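Local coordinates for protein putative thiosugar synthase (Amycolatopsis orientalis, PDB 4N6F) that probably makes 2-thiosugars from a sugar phosphate with sulphur from carrier proteins, using a TIM barrel related to the thiazole synthase ThiG, at residues R20-R25 with A48-T53; T53-D58 with F78-T83; R98-S103 with E135-L140; L161-S166 with A178-L183; R201-A206 with Q235-G240. All coordinates share one frame; numbering follows the deposited sequence.

The five contacts sample one TIM barrel from its floor to its outer helices. Interactions 1 and 2 share Thr-53 and follow strand 50-52 from the polar turn before it to the calcium-binding loop after it; both are only partly buried. Interaction 3 lies at the surface, where salt bridges hold helix 90-104 to Glu-135 in the turn between helix 122-134 and strand 138-143. Interactions 4 and 5 are buried and apolar, the first packing a helix on a strand, the second a helix on a helix. Arg-162 NH2 in 161-166 reaches Leu-140 O (2.9 Å), and Gly-82 CA touches Leu-100 CD2 (3.6 Å), joining interactions 3 and 4 and interactions 2 and 3.

Interaction 1 of 5, residues R20-R25 with A48-T53; sequences REFRSR and ADVFIT
Asp-49 OD2 is gripped by two consecutive backbone amides, Arg-23 N at 2.8 Å and Ser-24 N at 3.0 Å. The two donors approach differently: Arg-23 N meets the syn lone pair of OD2, whereas Ser-24 N comes from above the carboxylate plane, 55° out of it, although its N-H points almost straight at the oxygen (168°). A chi1 of 67° sets Asp-49 CG between its own backbone N and carbonyl carbon, and this turns the carboxylate toward the segment 20-25. The other oxygen, OD1, has a water 2.7 Å away that also lies near Ser-24 O. A second water bridges the backbones, donating to Glu-21 O and to Asp-49 O. Ser-24 OG packs beside the Asp-49 carboxylate, but its hydrogen-bond partner is Gly-47 O. Beyond this polar patch, Val-50 CG2 meets the CD2 side of the Phe-22 ring at 3.4 Å, approaching it obliquely; the ring also packs on Leu-15 and Ile-17 of strand 15-17, so the small antiparallel hairpin is seated against the beginning of strand 50-52. Were Asp-49 an alanine, the amides of Arg-23 and Ser-24 would probably lose their shared acceptor, and the turn could shift. Two amides converging on one oxygen would probably offset part of the carboxylate's negative charge and so favour its ionised form.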
# COMPACT_ATOMS: atom_id res chain seq x y z
N ARG A 20 -9.65 -10.10 25.69
CA ARG A 20 -8.51 -9.55 24.94
C ARG A 20 -8.90 -9.17 23.52
O ARG A 20 -9.37 -10.01 22.74
CB ARG A 20 -7.34 -10.54 24.92
CG ARG A 20 -6.74 -10.87 26.29
CD ARG A 20 -6.25 -9.63 27.04
NE ARG A 20 -5.46 -8.74 26.17
CZ ARG A 20 -5.00 -7.54 26.52
NH1 ARG A 20 -5.23 -7.05 27.74
NH2 ARG A 20 -4.30 -6.83 25.65
N GLU A 21 -8.71 -7.90 23.18
CA GLU A 21 -9.02 -7.37 21.86
C GLU A 21 -7.75 -7.24 21.01
O GLU A 21 -6.72 -6.78 21.50
CB GLU A 21 -9.71 -6.01 21.99
CG GLU A 21 -11.08 -6.12 22.65
CD GLU A 21 -11.73 -4.79 22.95
OE1 GLU A 21 -11.00 -3.83 23.29
OE2 GLU A 21 -12.96 -4.70 22.87
N PHE A 22 -7.84 -7.65 19.75
CA PHE A 22 -6.78 -7.47 18.76
C PHE A 22 -7.21 -6.35 17.84
O PHE A 22 -8.17 -6.52 17.08
CB PHE A 22 -6.58 -8.72 17.90
CG PHE A 22 -6.07 -9.92 18.65
CD1 PHE A 22 -6.83 -10.52 19.66
CD2 PHE A 22 -4.85 -10.49 18.31
CE1 PHE A 22 -6.36 -11.63 20.34
CE2 PHE A 22 -4.38 -11.61 18.98
CZ PHE A 22 -5.14 -12.18 20.00
N ARG A 23 -6.48 -5.23 17.87
CA ARG A 23 -6.78 -4.07 17.04
C ARG A 23 -5.73 -3.79 15.96
O ARG A 23 -6.08 -3.45 14.82
CB ARG A 23 -6.89 -2.82 17.91
CG ARG A 23 -8.05 -2.82 18.89
CD ARG A 23 -8.11 -1.51 19.66
NE ARG A 23 -9.49 -1.09 19.87
CZ ARG A 23 -10.27 -1.52 20.86
NH1 ARG A 23 -9.82 -2.39 21.76
NH2 ARG A 23 -11.52 -1.08 20.95
N SER A 24 -4.46 -3.87 16.33
CA SER A 24 -3.38 -3.58 15.40
C SER A 24 -3.44 -4.54 14.23
O SER A 24 -3.65 -5.72 14.42
CB SER A 24 -2.01 -3.74 16.06
OG SER A 24 -1.97 -3.04 17.29
N ARG A 25 -3.22 -3.99 13.04
CA ARG A 25 -3.30 -4.74 11.80
C ARG A 25 -1.96 -5.33 11.36
O ARG A 25 -1.89 -5.98 10.33
CB ARG A 25 -3.82 -3.80 10.71
CG ARG A 25 -5.15 -3.17 11.04
CD ARG A 25 -6.21 -4.24 11.01
NE ARG A 25 -7.52 -3.75 11.43
CZ ARG A 25 -8.67 -4.33 11.09
NH1 ARG A 25 -8.70 -5.42 10.34
NH2 ARG A 25 -9.81 -3.80 11.52
N ALA A 48 2.07 -2.32 17.09
CA ALA A 48 1.63 -3.65 17.48
C ALA A 48 0.95 -3.70 18.85
O ALA A 48 1.31 -2.96 19.76
CB ALA A 48 2.83 -4.58 17.49
N ASP A 49 0.00 -4.62 19.00
CA ASP A 49 -0.63 -4.89 20.31
C ASP A 49 -0.64 -6.37 20.70
O ASP A 49 -1.30 -6.75 21.66
CB ASP A 49 -2.05 -4.31 20.35
CG ASP A 49 -3.03 -5.01 19.39
OD1 ASP A 49 -2.70 -6.08 18.82
OD2 ASP A 49 -4.15 -4.48 19.22
N VAL A 50 0.11 -7.19 19.96
CA VAL A 50 0.27 -8.60 20.29
C VAL A 50 1.75 -8.87 20.58
O VAL A 50 2.61 -8.49 19.81
CB VAL A 50 -0.22 -9.50 19.14
CG1 VAL A 50 0.17 -10.96 19.37
CG2 VAL A 50 -1.73 -9.39 18.98
N PHE A 51 2.02 -9.54 21.70
CA PHE A 51 3.38 -9.87 22.10
C PHE A 51 3.54 -11.37 22.00
O PHE A 51 3.00 -12.11 22.81
CB PHE A 51 3.63 -9.38 23.53
CG PHE A 51 4.98 -9.74 24.08
CD1 PHE A 51 6.14 -9.39 23.41
CD2 PHE A 51 5.09 -10.44 25.29
CE1 PHE A 51 7.39 -9.73 23.91
CE2 PHE A 51 6.34 -10.79 25.79
CZ PHE A 51 7.49 -10.43 25.10
N ILE A 52 4.29 -11.83 21.02
CA ILE A 52 4.45 -13.24 20.80
C ILE A 52 5.62 -13.69 21.64
O ILE A 52 6.70 -13.29 21.42
CB ILE A 52 4.66 -13.58 19.33
CG1 ILE A 52 3.41 -13.30 18.53
CG2 ILE A 52 5.04 -15.02 19.18
CD1 ILE A 52 3.68 -13.05 17.09
N THR A 53 5.34 -14.51 22.62
CA THR A 53 6.27 -14.80 23.65
C THR A 53 6.72 -16.23 23.81
O THR A 53 5.97 -17.14 23.64
CB THR A 53 5.79 -14.25 24.98
OG1 THR A 53 6.87 -14.26 25.91
CG2 THR A 53 4.69 -15.07 25.52
O HOH W 1 -4.17 -6.91 22.07
O HOH W 2 -2.81 -7.40 16.42

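Interaction 2 of 5, residues T53-D58 with F78-T83; sequences TTVDPD and FTWIGT. With CA (calcium ion), chain C.
Strand 50-52 runs parallel to strand 79-83, and their pairing includes a nearly straight bond from Thr-53 N to Ile-81 O (2.9 Å, 172°), with Thr-53 CA 5.2 Å from Gly-82 CA. Beyond it the chain turns: with OG1 anti to the backbone N (chi1 -166°), the Thr-53 hydroxyl accepts from Val-55 N at 3.2 Å, forming an ST turn. The same torsion brings CG2 to Trp-80 CE3 at 4.1 Å, in an oblique approach. Val-55 CG1 comes to the edge of the indole instead, near its plane, at CZ3. On the other flank the Thr-54 and Thr-83 side chains run alongside one another in the same direction, with their CG2 methyls 3.9 Å apart. A valine in place of Thr-53 would probably deprive Val-55 N of its acceptor and let the turn after the strand loosen. Farther along, the loop binds a calcium ion through both carboxylate oxygens of Asp-56, OD1 and OD2, and through Asp-58 OD1 at 2.3 Å; two waters also bind the metal, one of them donating to Asp-58 OD2. The loop leaves the barrel strand toward helix 60-70, with Val-55 and Pro-57 resting on Leu-104 of helix 90-104, while Ile-81 of strand 79-83 packs on strands 50-52 and 108-111.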
# COMPACT_ATOMS: atom_id res chain seq x y z
N THR A 53 5.34 -14.51 22.62
CA THR A 53 6.27 -14.80 23.65
C THR A 53 6.72 -16.23 23.81
O THR A 53 5.97 -17.14 23.64
CB THR A 53 5.79 -14.25 24.98
OG1 THR A 53 6.87 -14.26 25.91
CG2 THR A 53 4.69 -15.07 25.52
N THR A 54 7.99 -16.36 24.12
CA THR A 54 8.65 -17.61 24.44
C THR A 54 9.06 -17.67 25.91
O THR A 54 9.91 -18.42 26.28
CB THR A 54 9.88 -17.84 23.54
OG1 THR A 54 10.74 -16.72 23.61
CG2 THR A 54 9.46 -17.97 22.12
N VAL A 55 8.47 -16.86 26.75
CA VAL A 55 9.00 -16.67 28.08
C VAL A 55 8.88 -17.99 28.83
O VAL A 55 7.86 -18.68 28.75
CB VAL A 55 8.32 -15.54 28.88
CG1 VAL A 55 6.87 -15.85 29.19
CG2 VAL A 55 9.08 -15.29 30.18
N ASP A 56 9.95 -18.34 29.52
CA ASP A 56 10.03 -19.56 30.27
C ASP A 56 10.53 -19.14 31.65
O ASP A 56 11.70 -18.74 31.79
CB ASP A 56 10.99 -20.51 29.56
CG ASP A 56 11.17 -21.82 30.29
OD1 ASP A 56 10.76 -21.88 31.46
OD2 ASP A 56 11.70 -22.77 29.70
N PRO A 57 9.65 -19.20 32.67
CA PRO A 57 9.91 -18.51 33.95
C PRO A 57 11.04 -19.07 34.81
O PRO A 57 11.51 -18.38 35.71
CB PRO A 57 8.56 -18.60 34.68
CG PRO A 57 7.88 -19.79 34.09
CD PRO A 57 8.37 -19.92 32.67
N ASP A 58 11.48 -20.30 34.54
CA ASP A 58 12.66 -20.85 35.21
C ASP A 58 13.84 -21.04 34.24
O ASP A 58 14.79 -21.76 34.54
CB ASP A 58 12.33 -22.17 35.95
CG ASP A 58 12.03 -23.33 35.02
OD1 ASP A 58 11.92 -23.13 33.78
OD2 ASP A 58 11.89 -24.46 35.53
N PHE A 78 -0.17 -5.13 25.75
CA PHE A 78 -0.15 -6.15 24.72
C PHE A 78 -0.94 -7.37 25.16
O PHE A 78 -0.97 -7.69 26.35
CB PHE A 78 1.30 -6.58 24.42
CG PHE A 78 2.11 -5.52 23.72
CD1 PHE A 78 2.53 -4.38 24.40
CD2 PHE A 78 2.48 -5.68 22.40
CE1 PHE A 78 3.29 -3.41 23.76
CE2 PHE A 78 3.25 -4.72 21.76
CZ PHE A 78 3.64 -3.58 22.44
N THR A 79 -1.58 -8.03 24.21
CA THR A 79 -2.06 -9.39 24.42
C THR A 79 -0.89 -10.34 24.22
O THR A 79 -0.22 -10.29 23.18
CB THR A 79 -3.19 -9.75 23.45
OG1 THR A 79 -4.29 -8.86 23.66
CG2 THR A 79 -3.65 -11.18 23.65
N TRP A 80 -0.64 -11.19 25.21
CA TRP A 80 0.46 -12.15 25.12
C TRP A 80 -0.03 -13.44 24.50
O TRP A 80 -1.05 -13.98 24.91
CB TRP A 80 1.04 -12.47 26.51
CG TRP A 80 1.77 -11.32 27.17
CD1 TRP A 80 1.46 -10.00 27.08
CD2 TRP A 80 2.91 -11.41 28.02
NE1 TRP A 80 2.35 -9.25 27.83
CE2 TRP A 80 3.25 -10.10 28.41
CE3 TRP A 80 3.68 -12.48 28.50
CZ2 TRP A 80 4.33 -9.82 29.26
CZ3 TRP A 80 4.75 -12.20 29.34
CH2 TRP A 80 5.06 -10.88 29.71
N ILE A 81 0.70 -13.95 23.51
CA ILE A 81 0.34 -15.22 22.92
C ILE A 81 1.58 -16.10 22.79
O ILE A 81 2.67 -15.62 22.51
CB ILE A 81 -0.39 -15.06 21.56
CG1 ILE A 81 0.56 -14.64 20.43
CG2 ILE A 81 -1.52 -14.05 21.68
CD1 ILE A 81 -0.04 -14.89 19.06
N GLY A 82 1.40 -17.39 23.02
CA GLY A 82 2.49 -18.33 22.88
C GLY A 82 2.68 -18.76 21.45
O GLY A 82 1.90 -18.42 20.56
N THR A 83 3.73 -19.55 21.23
CA THR A 83 4.05 -20.04 19.91
C THR A 83 4.62 -21.47 19.97
O THR A 83 5.20 -21.88 20.98
CB THR A 83 5.05 -19.11 19.20
OG1 THR A 83 5.41 -19.68 17.94
CG2 THR A 83 6.31 -18.90 20.03
CA CA C . 11.70 -24.29 31.78
O HOH W 3 11.71 -26.23 33.34
O HOH W 4 9.35 -24.79 31.59

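Interaction 3 of 5, residues R98-S103 with E135-L140; sequences RILRDS and EGMELL
Glu-135 ties helix 90-104 to the turn that follows helix 122-134, at the outer surface of the TIM barrel; Gly-136 beside it, with positive phi, is the C-prime residue of the Schellman motif that ends the latter helix. From its backbone the Glu-135 side chain reaches toward helix 90-104. CB lies 3.5 Å from Arg-101 NH1, CG lies farther from that nitrogen, at 4.2 Å, and the chain extends beyond CG to put the carboxylate between two arginines. OE1 belongs to Arg-98: its NE donates to OE1 on the syn lone pair at 2.8 Å, and NH2 also bonds to OE1, though that distance is too short to be relied on. The Arg-98 guanidinium and the carboxylate are nearly coplanar, 14° apart. OE2 belongs mainly to Arg-101, which meets it end-on with both NH1 (2.7 Å) and NH2 (3.0 Å), its guanidinium tilted 49° from the carboxylate plane; a weak bond from Arg-98 NE is added. CG opposite the backbone N (chi1 179°) sends the Arg-101 chain out from the helix, and a bend at chi3 brings the guanidinium round to the carboxylate. Asp-102 OD1 and Glu-131 extend the salt-bridge network, the first to Arg-101 NE and the second to Arg-98 NH2. Next to the salt bridges, Met-137 adds apolar contact, its CG 3.8 Å from Arg-101 NH1 and its CE 4.4 Å from Leu-100 CD2.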
# COMPACT_ATOMS: atom_id res chain seq x y z
N ARG A 98 1.01 -27.35 25.70
CA ARG A 98 0.57 -27.76 27.04
C ARG A 98 1.43 -27.16 28.15
O ARG A 98 0.91 -26.74 29.18
CB ARG A 98 0.55 -29.29 27.20
CG ARG A 98 -0.76 -29.96 26.80
CD ARG A 98 -0.61 -30.81 25.55
NE ARG A 98 -1.84 -31.55 25.24
CZ ARG A 98 -1.91 -32.62 24.45
NH1 ARG A 98 -0.82 -33.13 23.88
NH2 ARG A 98 -3.08 -33.21 24.24
N ILE A 99 2.75 -27.11 27.93
CA ILE A 99 3.66 -26.49 28.91
C ILE A 99 3.38 -24.99 29.01
O ILE A 99 3.29 -24.45 30.11
CB ILE A 99 5.15 -26.75 28.57
CG1 ILE A 99 5.62 -28.08 29.17
CG2 ILE A 99 6.04 -25.63 29.12
CD1 ILE A 99 5.16 -29.32 28.43
N LEU A 100 3.26 -24.34 27.86
CA LEU A 100 2.91 -22.92 27.80
C LEU A 100 1.70 -22.57 28.68
O LEU A 100 1.72 -21.58 29.41
CB LEU A 100 2.60 -22.53 26.35
CG LEU A 100 1.88 -21.20 26.16
CD1 LEU A 100 2.85 -20.05 26.40
CD2 LEU A 100 1.25 -21.12 24.78
N ARG A 101 0.65 -23.37 28.57
CA ARG A 101 -0.58 -23.16 29.33
C ARG A 101 -0.35 -23.41 30.82
O ARG A 101 -0.74 -22.60 31.66
CB ARG A 101 -1.69 -24.07 28.81
CG ARG A 101 -3.02 -23.97 29.55
CD ARG A 101 -3.97 -25.06 29.08
NE ARG A 101 -3.40 -26.40 29.31
CZ ARG A 101 -3.61 -27.47 28.55
NH1 ARG A 101 -4.38 -27.41 27.47
NH2 ARG A 101 -3.02 -28.62 28.86
N ASP A 102 0.27 -24.54 31.15
CA ASP A 102 0.49 -24.94 32.54
C ASP A 102 1.50 -24.03 33.26
O ASP A 102 1.29 -23.65 34.40
CB ASP A 102 0.96 -26.40 32.62
CG ASP A 102 -0.06 -27.37 32.05
OD1 ASP A 102 -1.27 -27.05 32.05
OD2 ASP A 102 0.35 -28.46 31.60
N SER A 103 2.59 -23.67 32.57
CA SER A 103 3.64 -22.85 33.17
C SER A 103 3.29 -21.36 33.24
O SER A 103 3.63 -20.70 34.21
CB SER A 103 4.97 -23.04 32.41
OG SER A 103 4.92 -22.45 31.12
N GLU A 135 -8.88 -29.40 24.46
CA GLU A 135 -8.46 -28.87 25.76
C GLU A 135 -8.76 -27.38 25.99
O GLU A 135 -8.27 -26.79 26.94
CB GLU A 135 -6.98 -29.10 25.95
CG GLU A 135 -6.59 -30.56 25.88
CD GLU A 135 -5.10 -30.74 25.91
OE1 GLU A 135 -4.60 -31.66 25.23
OE2 GLU A 135 -4.41 -29.96 26.60
N GLY A 136 -9.57 -26.78 25.12
CA GLY A 136 -9.95 -25.37 25.28
C GLY A 136 -8.87 -24.33 24.97
O GLY A 136 -9.01 -23.17 25.36
N MET A 137 -7.81 -24.71 24.27
CA MET A 137 -6.85 -23.71 23.80
C MET A 137 -7.44 -22.90 22.64
O MET A 137 -8.23 -23.40 21.84
CB MET A 137 -5.54 -24.36 23.38
CG MET A 137 -4.75 -24.96 24.53
SD MET A 137 -2.97 -24.85 24.30
CE MET A 137 -2.69 -23.18 24.87
N GLU A 138 -7.04 -21.64 22.57
CA GLU A 138 -7.47 -20.75 21.50
C GLU A 138 -6.34 -20.66 20.48
O GLU A 138 -5.21 -20.36 20.84
CB GLU A 138 -7.81 -19.37 22.06
CG GLU A 138 -9.05 -19.37 22.96
CD GLU A 138 -10.38 -19.34 22.20
OE1 GLU A 138 -11.43 -19.47 22.87
OE2 GLU A 138 -10.40 -19.17 20.95
N LEU A 139 -6.65 -20.93 19.21
CA LEU A 139 -5.62 -21.22 18.21
C LEU A 139 -5.62 -20.30 17.02
O LEU A 139 -6.68 -19.97 16.48
CB LEU A 139 -5.74 -22.66 17.71
CG LEU A 139 -5.72 -23.75 18.77
CD1 LEU A 139 -5.90 -25.09 18.09
CD2 LEU A 139 -4.43 -23.73 19.57
N LEU A 140 -4.41 -19.92 16.60
CA LEU A 140 -4.15 -19.24 15.35
C LEU A 140 -3.14 -20.09 14.56
O LEU A 140 -1.92 -19.88 14.66
CB LEU A 140 -3.60 -17.83 15.61
CG LEU A 140 -4.57 -16.81 16.22
CD1 LEU A 140 -4.63 -16.89 17.73
CD2 LEU A 140 -4.17 -15.40 15.82

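Interaction 4 of 5, residues L161-S166 with A178-L183; sequences LRVMAS and AAIREL
Val-163 is the central bump on strand 161-164, and it sits against the two residues one helical turn apart, Ile-180 and Leu-183, that helix 178-183 turns to the sheet. Its two methyls divide the work. CG1, set trans to its own amide nitrogen by a chi1 of 174°, meets Ile-180 CG1 at 4.0 Å, and CG2 meets Leu-183 CD2 at 4.2 Å, so the valine fits between the two larger side chains. Val-163 and Ile-180 pass one another running opposite ways, which carries the Ile-180 tip beyond the valine: CD1 reaches the end of the strand, 3.9 Å from Met-164 O and 4.2 Å from Ala-165 CA. At the other end Leu-161 CD1 touches Leu-183 CD2 at 4.3 Å, and Leu-183 also packs on Val-191 of the next strand and Ala-150 of helix 147-156. The helix runs nearly antiparallel to the strand (163°), with 10.2 Å between the axes of these short segments, a separation filled by the branched aliphatic side chains. Arg-162, on the same strand, contacts the bound fructose 6-phosphate. Strand 161-164, helix 177-186 and strand 191-194 form a beta-alpha-beta unit, the repeating crossover of a TIM barrel, with apolar packing on the helix side and the sugar phosphate on the other.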
# COMPACT_ATOMS: atom_id res chain seq x y z
N LEU A 161 -7.10 -17.54 11.23
CA LEU A 161 -6.29 -18.36 10.34
C LEU A 161 -5.15 -17.54 9.79
O LEU A 161 -5.38 -16.49 9.21
CB LEU A 161 -7.12 -18.79 9.13
CG LEU A 161 -7.49 -20.25 8.97
CD1 LEU A 161 -8.10 -20.44 7.59
CD2 LEU A 161 -6.26 -21.14 9.13
N ARG A 162 -3.94 -18.03 9.95
CA ARG A 162 -2.80 -17.44 9.27
C ARG A 162 -2.61 -18.23 7.98
O ARG A 162 -2.59 -19.47 8.00
CB ARG A 162 -1.56 -17.47 10.16
CG ARG A 162 -1.71 -16.66 11.45
CD ARG A 162 -0.95 -17.27 12.62
NE ARG A 162 0.45 -17.49 12.28
CZ ARG A 162 1.18 -18.56 12.60
NH1 ARG A 162 2.44 -18.63 12.18
NH2 ARG A 162 0.68 -19.56 13.30
N VAL A 163 -2.51 -17.51 6.86
CA VAL A 163 -2.47 -18.13 5.53
C VAL A 163 -1.21 -17.68 4.79
O VAL A 163 -0.90 -16.49 4.76
CB VAL A 163 -3.75 -17.75 4.74
CG1 VAL A 163 -3.68 -18.25 3.31
CG2 VAL A 163 -4.98 -18.31 5.43
N MET A 164 -0.49 -18.63 4.20
CA MET A 164 0.82 -18.34 3.62
C MET A 164 0.67 -17.60 2.31
O MET A 164 -0.04 -18.06 1.42
CB MET A 164 1.63 -19.62 3.41
CG MET A 164 2.94 -19.41 2.65
SD MET A 164 4.10 -20.79 2.78
CE MET A 164 5.16 -20.21 4.10
N ALA A 165 1.33 -16.45 2.21
CA ALA A 165 1.35 -15.65 1.00
C ALA A 165 2.41 -16.16 0.01
O ALA A 165 2.15 -16.29 -1.17
CB ALA A 165 1.62 -14.19 1.35
N SER A 166 3.62 -16.40 0.52
CA SER A 166 4.71 -16.98 -0.26
C SER A 166 5.74 -17.55 0.72
O SER A 166 5.53 -17.46 1.93
CB SER A 166 5.32 -15.94 -1.19
OG SER A 166 5.81 -14.84 -0.47
N ALA A 178 -5.77 -14.49 -5.75
CA ALA A 178 -7.11 -15.02 -6.02
C ALA A 178 -7.49 -16.14 -5.06
O ALA A 178 -8.61 -16.16 -4.55
CB ALA A 178 -7.24 -15.50 -7.47
N ALA A 179 -6.56 -17.06 -4.81
CA ALA A 179 -6.81 -18.18 -3.89
C ALA A 179 -7.06 -17.72 -2.44
O ALA A 179 -7.91 -18.27 -1.74
CB ALA A 179 -5.67 -19.18 -3.93
N ILE A 180 -6.31 -16.72 -1.99
CA ILE A 180 -6.47 -16.18 -0.64
C ILE A 180 -7.77 -15.38 -0.54
O ILE A 180 -8.48 -15.49 0.46
CB ILE A 180 -5.24 -15.34 -0.24
CG1 ILE A 180 -4.03 -16.27 -0.09
CG2 ILE A 180 -5.51 -14.55 1.04
CD1 ILE A 180 -2.72 -15.56 0.13
N ARG A 181 -8.09 -14.59 -1.56
CA ARG A 181 -9.36 -13.85 -1.60
C ARG A 181 -10.56 -14.80 -1.51
O ARG A 181 -11.46 -14.58 -0.70
CB ARG A 181 -9.47 -13.02 -2.88
CG ARG A 181 -10.68 -12.08 -2.92
CD ARG A 181 -10.86 -11.46 -4.31
NE ARG A 181 -9.66 -10.74 -4.77
CZ ARG A 181 -8.91 -11.07 -5.84
NH1 ARG A 181 -7.84 -10.33 -6.13
NH2 ARG A 181 -9.22 -12.10 -6.62
N GLU A 182 -10.56 -15.84 -2.33
CA GLU A 182 -11.60 -16.87 -2.29
C GLU A 182 -11.72 -17.52 -0.92
O GLU A 182 -12.82 -17.76 -0.42
CB GLU A 182 -11.34 -17.96 -3.33
CG GLU A 182 -12.26 -19.17 -3.18
CD GLU A 182 -12.02 -20.24 -4.23
OE1 GLU A 182 -12.67 -20.19 -5.30
OE2 GLU A 182 -11.20 -21.14 -3.97
N LEU A 183 -10.57 -17.82 -0.32
CA LEU A 183 -10.55 -18.46 0.99
C LEU A 183 -11.17 -17.53 2.03
O LEU A 183 -11.99 -17.97 2.85
CB LEU A 183 -9.11 -18.84 1.35
CG LEU A 183 -8.88 -19.55 2.68
CD1 LEU A 183 -7.55 -20.30 2.66
CD2 LEU A 183 -8.89 -18.57 3.84

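Interaction 5 of 5, residues R201-A206 with Q235-G240; sequences RHVAEA and QAALAG
Ala-204, Ala-236 and Val-203 bury the most surface where helices 200-208 and 226-245, two outer helices of the TIM barrel, pack at a shallow angle (29°) with only 7.6 Å between the axes of these short segments. Small residues make that closeness possible. Ala-204 lies against the backbone of the other helix, its CA 3.7 Å from Ala-236 O, and the two alanine methyls are 4.5 Å apart, CB to CB, a looser contact. Val-203 is the larger knob: a chi1 of 169° swings CG1 to the far side from its amide, and that methyl rests on the turn formed by Ala-236 and Ala-237, 3.6 Å from Ala-237 N and 3.7 Å from Ala-237 CB. The Val-203 side chain also touches Ile-26 and Thr-214 of the barrel strands, so it joins both helices to the sheet beneath. The outward side belongs to the dimer: Arg-201 forms a salt bridge with Glu-208 of the second subunit, and Ala-239 packs on Ala-232 of that chain. The backbones come nearest at Gly-240, whose CA is 4.3 Å from Ala-204 CA; a beta carbon there would collide with Ala-204 O, which lies 3.9 Å from Gly-240 CA.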
# COMPACT_ATOMS: atom_id res chain seq x y z
N ARG A 201 3.87 -2.41 0.33
CA ARG A 201 2.89 -2.65 -0.72
C ARG A 201 2.23 -4.02 -0.62
O ARG A 201 1.09 -4.17 -1.02
CB ARG A 201 3.49 -2.46 -2.11
CG ARG A 201 4.31 -3.62 -2.62
CD ARG A 201 4.67 -3.41 -4.08
NE ARG A 201 5.47 -4.51 -4.61
CZ ARG A 201 6.80 -4.55 -4.64
NH1 ARG A 201 7.41 -5.61 -5.15
NH2 ARG A 201 7.53 -3.54 -4.17
N HIS A 202 2.95 -5.01 -0.10
CA HIS A 202 2.40 -6.35 0.11
C HIS A 202 1.35 -6.34 1.23
O HIS A 202 0.34 -7.04 1.15
CB HIS A 202 3.50 -7.35 0.47
CG HIS A 202 4.53 -7.56 -0.61
ND1 HIS A 202 4.25 -7.42 -1.96
CD2 HIS A 202 5.82 -7.95 -0.54
CE1 HIS A 202 5.34 -7.69 -2.66
NE2 HIS A 202 6.31 -8.01 -1.82
N VAL A 203 1.61 -5.54 2.27
CA VAL A 203 0.67 -5.39 3.36
C VAL A 203 -0.61 -4.74 2.84
O VAL A 203 -1.69 -5.26 3.09
CB VAL A 203 1.26 -4.56 4.52
CG1 VAL A 203 0.21 -4.17 5.54
CG2 VAL A 203 2.37 -5.34 5.19
N ALA A 204 -0.49 -3.63 2.12
CA ALA A 204 -1.67 -2.99 1.51
C ALA A 204 -2.45 -3.97 0.66
O ALA A 204 -3.68 -4.01 0.72
CB ALA A 204 -1.27 -1.78 0.68
N GLU A 205 -1.73 -4.77 -0.14
CA GLU A 205 -2.36 -5.78 -0.97
C GLU A 205 -3.15 -6.81 -0.14
O GLU A 205 -4.28 -7.13 -0.46
CB GLU A 205 -1.32 -6.50 -1.85
CG GLU A 205 -1.95 -7.46 -2.85
CD GLU A 205 -0.93 -8.15 -3.74
OE1 GLU A 205 -1.36 -8.98 -4.57
OE2 GLU A 205 0.28 -7.88 -3.60
N ALA A 206 -2.54 -7.32 0.93
CA ALA A 206 -3.22 -8.30 1.78
C ALA A 206 -4.55 -7.77 2.28
O ALA A 206 -5.55 -8.48 2.23
CB ALA A 206 -2.35 -8.68 2.96
N GLN A 235 1.22 2.03 8.42
CA GLN A 235 0.48 2.96 7.56
C GLN A 235 -0.17 2.23 6.41
O GLN A 235 -1.31 2.52 6.07
CB GLN A 235 1.41 4.05 7.02
CG GLN A 235 1.95 4.99 8.08
CD GLN A 235 0.84 5.71 8.83
OE1 GLN A 235 0.92 5.92 10.04
NE2 GLN A 235 -0.20 6.09 8.10
N ALA A 236 0.56 1.29 5.82
CA ALA A 236 0.07 0.53 4.68
C ALA A 236 -1.12 -0.36 5.03
O ALA A 236 -2.03 -0.56 4.21
CB ALA A 236 1.19 -0.32 4.09
N ALA A 237 -1.10 -0.91 6.24
CA ALA A 237 -2.19 -1.74 6.74
C ALA A 237 -3.46 -0.92 6.88
O ALA A 237 -4.54 -1.34 6.50
CB ALA A 237 -1.80 -2.36 8.08
N LEU A 238 -3.31 0.28 7.43
CA LEU A 238 -4.44 1.19 7.60
C LEU A 238 -4.96 1.71 6.26
O LEU A 238 -6.17 1.75 6.07
CB LEU A 238 -4.09 2.33 8.55
CG LEU A 238 -3.84 1.82 9.99
CD1 LEU A 238 -3.35 2.93 10.91
CD2 LEU A 238 -5.09 1.16 10.59
N ALA A 239 -4.07 2.08 5.34
CA ALA A 239 -4.48 2.49 3.99
C ALA A 239 -5.19 1.37 3.26
O ALA A 239 -6.16 1.61 2.56
CB ALA A 239 -3.27 2.94 3.17
N GLY A 240 -4.68 0.16 3.40
CA GLY A 240 -5.25 -1.00 2.73
C GLY A 240 -6.63 -1.33 3.24
O GLY A 240 -7.50 -1.72 2.48